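Local coordinates for lipid-transfer protein (PDB 6OK1), which is a lipid-transfer protein of the thiolase superfamily, with N-terminal and C-terminal thiolase-like domains, at residues Y251-M256 with I267-L272; L302-E307 with L373-T378. All blocks are in the same frame, centred on the assembly; numbering follows the deposited sequence.

Contact 1 (Y251-M256 with I267-L272); sequences YDQHMM and IPEMGL
NE2 of Q253 is gripped from two directions: it donates to E269 OE2 across the contact at 3.1 Å and to the backbone O of H254 at 3.2 Å. Both acceptors lie close to the amide plane of Q253, which helps to set the rotation of that plane. The carboxylate stands nearly perpendicular to it, 84° between the planes, and NE2 reaches OE2 from above the carboxylate plane, with a fairly straight N-H...O angle of 157°. The first torsion of E269 puts CG between the backbone N and the carbonyl carbon (chi1 59°), and a bend at chi2 then brings the carboxylate up to the amide. OE1 of Q253 comes within 3.2 Å of E269 OE1, an acceptor beside an acceptor. R261 serves both oxygens: its NH1 forms a salt bridge with E269 OE1 and its NH2 a hydrogen bond with Q253 OE1, which probably offsets the repulsion between them. G250 N gives Q253 OE1 a further donor. The pair is buried, with I62 of the second subunit packed on Q253. It ties the loop that follows strand 240-248 to the first turn of helix 268-281, where E269 also leans on T382 of strand 382-388.

Contact 2 (L302-E307 with L373-T378); sequences LPQLEE and LVTAGT
Q304 reaches from helix 301-307 to the end of strand 371-375, and its side chain makes every close approach on the helix side of this contact. CB points toward 373-378, and CG, anti to the carbonyl carbon (chi1 -78°), carries the chain outward, extended through chi2. CG passes 3.9 Å from CG2 of T378, the first atom along the chain to touch the other segment. CD comes nearer to the same methyl, at 3.6 Å. At the tip the amide divides its work. OE1 accepts a hydrogen bond from T375 OG1 at 2.7 Å; the hydroxyl lies in the carbonyl plane, with a C=O...O angle of 155°, and CB of T375 is 3.3 Å from the same OE1. NE2 has CG2 of T378 beside it at 3.4 Å and sends its hydrogens to the backbone O atoms of Y294 and L300.

T375 OG1 in turn accepts from Y294 N, so Y294 meets the amide directly at NE2 and, through T375, at OE1. With OE1 accepting and NE2 donating, the bonds set which end of the amide is which. M270 of helix 268-281 packs on Q304, T375 and T378 alike, giving the polar group an apolar neighbour. The whole is a helix-to-sheet contact in the C-terminal thiolase-like domain: a glutamine on a short helix is hydrogen-bonded to a threonine at the end of a strand that pairs with 290-292 and 382-388, just where the chain leaves the sheet.

Both contacts are buried and rest on a glutamine amide, but they sit differently in the fold. Contact 1 lies farther out, about 16 Å from the centre of the chain to its own centre, where a second subunit packs on it and the glutamine meets a carboxylate paired with an arginine. Contact 2 is centred about 10 Å from that point, no other chain touches its segments, and its bond joins two neutral groups. The first joins a loop to a helix, the second a helix to a strand end. Their centres are 12 Å apart and they meet directly: I267 N, at the N-cap of helix 268-281, is probably hydrogen-bonded to E307 OE2 at 2.9 Å, and M256 SD packs 3.4 Å from T378 O.

Contact 1 (Y251-M256 with I267-L272)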
loop_
_atom_site.group_PDB
_atom_site.type_symbol
_atom_site.label_atom_id
_atom_site.label_comp_id
_atom_site.label_asym_id
_atom_site.label_seq_id
_atom_site.Cartn_x
_atom_site.Cartn_y
_atom_site.Cartn_z
ATOM N N TYR A 251 -17.511 -6.195 10.036
ATOM C CA TYR A 251 -18.153 -7.281 9.319
ATOM C C TYR A 251 -18.746 -6.763 8.016
ATOM O O TYR A 251 -19.358 -5.694 7.983
ATOM C CB TYR A 251 -19.247 -7.885 10.195
ATOM C CG TYR A 251 -20.073 -8.913 9.488
ATOM C CD1 TYR A 251 -19.576 -10.186 9.269
ATOM C CD2 TYR A 251 -21.345 -8.616 9.027
ATOM C CE1 TYR A 251 -20.315 -11.137 8.612
ATOM C CE2 TYR A 251 -22.100 -9.569 8.374
ATOM C CZ TYR A 251 -21.574 -10.826 8.168
ATOM O OH TYR A 251 -22.311 -11.790 7.523
ATOM N N ASP A 252 -18.564 -7.527 6.938
ATOM C CA ASP A 252 -19.036 -7.145 5.612
ATOM C C ASP A 252 -18.689 -5.693 5.276
ATOM O O ASP A 252 -19.537 -4.880 4.930
ATOM C CB ASP A 252 -20.545 -7.375 5.493
ATOM C CG ASP A 252 -21.000 -7.389 4.070
ATOM O OD1 ASP A 252 -20.157 -7.738 3.227
ATOM O OD2 ASP A 252 -22.184 -7.065 3.793
ATOM N N GLN A 253 -17.401 -5.378 5.379
ATOM C CA GLN A 253 -16.907 -4.056 5.058
ATOM C C GLN A 253 -16.715 -3.885 3.556
ATOM O O GLN A 253 -16.106 -4.736 2.896
ATOM C CB GLN A 253 -15.583 -3.835 5.764
ATOM C CG GLN A 253 -15.061 -2.424 5.610
ATOM C CD GLN A 253 -15.765 -1.432 6.496
ATOM O OE1 GLN A 253 -15.898 -1.639 7.694
ATOM N NE2 GLN A 253 -16.195 -0.304 5.895
ATOM N N HIS A 254 -17.214 -2.763 3.019
ATOM C CA HIS A 254 -16.975 -2.337 1.641
ATOM C C HIS A 254 -16.295 -0.971 1.664
ATOM O O HIS A 254 -16.198 -0.319 2.697
ATOM C CB HIS A 254 -18.295 -2.303 0.845
ATOM C CG HIS A 254 -18.952 -3.636 0.742
ATOM N ND1 HIS A 254 -18.936 -4.395 -0.407
ATOM C CD2 HIS A 254 -19.595 -4.378 1.669
ATOM C CE1 HIS A 254 -19.558 -5.541 -0.190
ATOM N NE2 HIS A 254 -19.968 -5.556 1.069
ATOM N N MET A 255 -15.808 -0.552 0.506
ATOM C CA MET A 255 -15.165 0.749 0.347
ATOM C C MET A 255 -16.248 1.787 0.090
ATOM O O MET A 255 -16.753 1.915 -1.038
ATOM C CB MET A 255 -14.170 0.717 -0.805
ATOM C CG MET A 255 -13.490 2.055 -1.070
ATOM S SD MET A 255 -12.118 2.325 0.052
ATOM C CE MET A 255 -10.857 1.436 -0.882
ATOM N N MET A 256 -16.637 2.486 1.150
ATOM C CA MET A 256 -17.622 3.560 1.207
ATOM C C MET A 256 -19.051 3.094 1.028
ATOM O O MET A 256 -19.956 3.926 1.123
ATOM C CB MET A 256 -17.344 4.658 0.171
ATOM C CG MET A 256 -16.028 5.341 0.412
ATOM S SD MET A 256 -16.039 6.228 1.977
ATOM C CE MET A 256 -17.212 7.530 1.624
ATOM N N ILE A 267 -21.437 3.117 12.460
ATOM C CA ILE A 267 -20.162 2.869 11.783
ATOM C C ILE A 267 -19.454 1.816 12.623
ATOM O O ILE A 267 -18.602 2.156 13.448
ATOM C CB ILE A 267 -19.282 4.117 11.655
ATOM C CG1 ILE A 267 -20.047 5.322 11.102
ATOM C CG2 ILE A 267 -18.092 3.796 10.749
ATOM C CD1 ILE A 267 -19.276 6.606 11.248
ATOM N N PRO A 268 -19.799 0.540 12.459
ATOM C CA PRO A 268 -19.267 -0.489 13.364
ATOM C C PRO A 268 -17.757 -0.519 13.399
ATOM O O PRO A 268 -17.157 -0.815 14.442
ATOM C CB PRO A 268 -19.829 -1.785 12.776
ATOM C CG PRO A 268 -20.983 -1.380 11.942
ATOM C CD PRO A 268 -20.783 0.009 11.501
ATOM N N GLU A 269 -17.122 -0.230 12.265
ATOM C CA GLU A 269 -15.669 -0.253 12.240
ATOM C C GLU A 269 -15.074 0.873 13.078
ATOM O O GLU A 269 -13.974 0.716 13.632
ATOM C CB GLU A 269 -15.183 -0.218 10.779
ATOM C CG GLU A 269 -15.611 0.996 9.947
ATOM C CD GLU A 269 -16.946 0.868 9.221
ATOM O OE1 GLU A 269 -17.828 0.087 9.657
ATOM O OE2 GLU A 269 -17.131 1.559 8.163
ATOM N N MET A 270 -15.786 1.996 13.236
ATOM C CA MET A 270 -15.315 3.030 14.148
ATOM C C MET A 270 -15.588 2.650 15.596
ATOM O O MET A 270 -14.793 2.995 16.474
ATOM C CB MET A 270 -15.970 4.388 13.831
ATOM C CG MET A 270 -15.300 5.583 14.525
ATOM S SD MET A 270 -13.602 5.825 13.921
ATOM C CE MET A 270 -13.896 6.546 12.294
ATOM N N GLY A 271 -16.675 1.930 15.864
ATOM C CA GLY A 271 -16.862 1.380 17.196
ATOM C C GLY A 271 -15.721 0.467 17.598
ATOM O O GLY A 271 -15.268 0.488 18.749
ATOM N N LEU A 272 -15.225 -0.329 16.648
ATOM C CA LEU A 272 -14.127 -1.249 16.919
ATOM C C LEU A 272 -12.834 -0.490 17.181
ATOM O O LEU A 272 -12.060 -0.859 18.072
ATOM C CB LEU A 272 -13.979 -2.201 15.730
ATOM C CG LEU A 272 -12.777 -3.119 15.707
ATOM C CD1 LEU A 272 -12.846 -4.030 16.891
ATOM C CD2 LEU A 272 -12.849 -3.930 14.408
#

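Contact 2 (L302-E307 with L373-T378)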
loop_
_atom_site.group_PDB
_atom_site.type_symbol
_atom_site.label_atom_id
_atom_site.label_comp_id
_atom_site.label_asym_id
_atom_site.label_seq_id
_atom_site.Cartn_x
_atom_site.Cartn_y
_atom_site.Cartn_z
ATOM N N LEU A 302 -22.153 12.391 13.190
ATOM C CA LEU A 302 -23.121 12.049 14.210
ATOM C C LEU A 302 -22.947 10.599 14.686
ATOM O O LEU A 302 -22.799 10.385 15.884
ATOM C CB LEU A 302 -24.546 12.337 13.722
ATOM C CG LEU A 302 -25.024 13.787 13.890
ATOM C CD1 LEU A 302 -24.285 14.720 12.946
ATOM C CD2 LEU A 302 -26.516 13.931 13.622
ATOM N N PRO A 303 -22.951 9.609 13.790
ATOM C CA PRO A 303 -22.706 8.240 14.289
ATOM C C PRO A 303 -21.320 8.050 14.885
ATOM O O PRO A 303 -21.154 7.177 15.743
ATOM C CB PRO A 303 -22.932 7.367 13.042
ATOM C CG PRO A 303 -22.805 8.328 11.854
ATOM C CD PRO A 303 -23.350 9.629 12.382
ATOM N N GLN A 304 -20.320 8.841 14.485
ATOM C CA GLN A 304 -19.022 8.745 15.138
ATOM C C GLN A 304 -19.148 9.032 16.627
ATOM O O GLN A 304 -18.590 8.311 17.459
ATOM C CB GLN A 304 -18.030 9.712 14.516
ATOM C CG GLN A 304 -17.448 9.252 13.205
ATOM C CD GLN A 304 -16.385 10.205 12.767
ATOM O OE1 GLN A 304 -15.269 10.203 13.299
ATOM N NE2 GLN A 304 -16.744 11.085 11.853
ATOM N N LEU A 305 -19.883 10.086 16.983
ATOM C CA LEU A 305 -20.048 10.409 18.402
ATOM C C LEU A 305 -20.688 9.254 19.158
ATOM O O LEU A 305 -20.331 8.958 20.313
ATOM C CB LEU A 305 -20.881 11.687 18.545
ATOM C CG LEU A 305 -20.187 12.979 18.094
ATOM C CD1 LEU A 305 -21.211 14.077 17.818
ATOM C CD2 LEU A 305 -19.150 13.427 19.152
ATOM N N GLU A 306 -21.631 8.585 18.516
ATOM C CA GLU A 306 -22.324 7.469 19.140
ATOM C C GLU A 306 -21.433 6.237 19.240
ATOM O O GLU A 306 -21.394 5.574 20.289
ATOM C CB GLU A 306 -23.599 7.198 18.357
ATOM C CG GLU A 306 -24.490 8.430 18.342
ATOM C CD GLU A 306 -25.654 8.333 17.382
ATOM O OE1 GLU A 306 -25.893 7.230 16.862
ATOM O OE2 GLU A 306 -26.363 9.339 17.186
ATOM N N GLU A 307 -20.696 5.927 18.174
ATOM C CA GLU A 307 -19.794 4.783 18.196
ATOM C C GLU A 307 -18.729 4.929 19.266
ATOM O O GLU A 307 -18.289 3.920 19.836
ATOM C CB GLU A 307 -19.125 4.612 16.833
ATOM C CG GLU A 307 -20.075 4.129 15.726
ATOM C CD GLU A 307 -20.571 2.708 15.911
ATOM O OE1 GLU A 307 -20.038 1.967 16.777
ATOM O OE2 GLU A 307 -21.529 2.320 15.206
ATOM N N LEU A 373 -9.010 12.641 21.228
ATOM C CA LEU A 373 -9.328 11.505 20.369
ATOM C C LEU A 373 -9.418 11.994 18.933
ATOM O O LEU A 373 -10.077 13.005 18.659
ATOM C CB LEU A 373 -10.633 10.830 20.803
ATOM C CG LEU A 373 -10.884 9.446 20.188
ATOM C CD1 LEU A 373 -11.742 8.616 21.099
ATOM C CD2 LEU A 373 -11.550 9.524 18.852
ATOM N N VAL A 374 -8.736 11.290 18.028
ATOM C CA VAL A 374 -8.711 11.629 16.607
ATOM C C VAL A 374 -9.216 10.437 15.815
ATOM O O VAL A 374 -8.786 9.303 16.051
ATOM C CB VAL A 374 -7.304 12.013 16.117
ATOM C CG1 VAL A 374 -7.399 12.474 14.634
ATOM C CG2 VAL A 374 -6.701 13.045 16.992
ATOM N N THR A 375 -10.117 10.686 14.870
ATOM C CA THR A 375 -10.567 9.636 13.961
ATOM C C THR A 375 -10.073 9.872 12.545
ATOM O O THR A 375 -9.809 10.998 12.128
ATOM C CB THR A 375 -12.097 9.516 13.919
ATOM O OG1 THR A 375 -12.677 10.743 13.454
ATOM C CG2 THR A 375 -12.633 9.192 15.293
ATOM N N ALA A 376 -10.037 8.786 11.782
ATOM C CA ALA A 376 -9.703 8.840 10.367
ATOM C C ALA A 376 -10.963 8.659 9.505
ATOM O O ALA A 376 -12.090 8.836 9.985
ATOM C CB ALA A 376 -8.622 7.799 10.086
ATOM N N GLY A 377 -10.764 8.332 8.229
ATOM C CA GLY A 377 -11.836 8.429 7.251
ATOM C C GLY A 377 -13.014 7.523 7.572
ATOM O O GLY A 377 -12.852 6.402 8.052
ATOM N N THR A 378 -14.215 8.012 7.258
ATOM C CA THR A 378 -15.448 7.310 7.556
ATOM C C THR A 378 -16.057 6.697 6.295
ATOM O O THR A 378 -15.966 7.250 5.184
ATOM C CB THR A 378 -16.432 8.272 8.229
ATOM O OG1 THR A 378 -16.479 9.479 7.475
ATOM C CG2 THR A 378 -15.957 8.623 9.612
#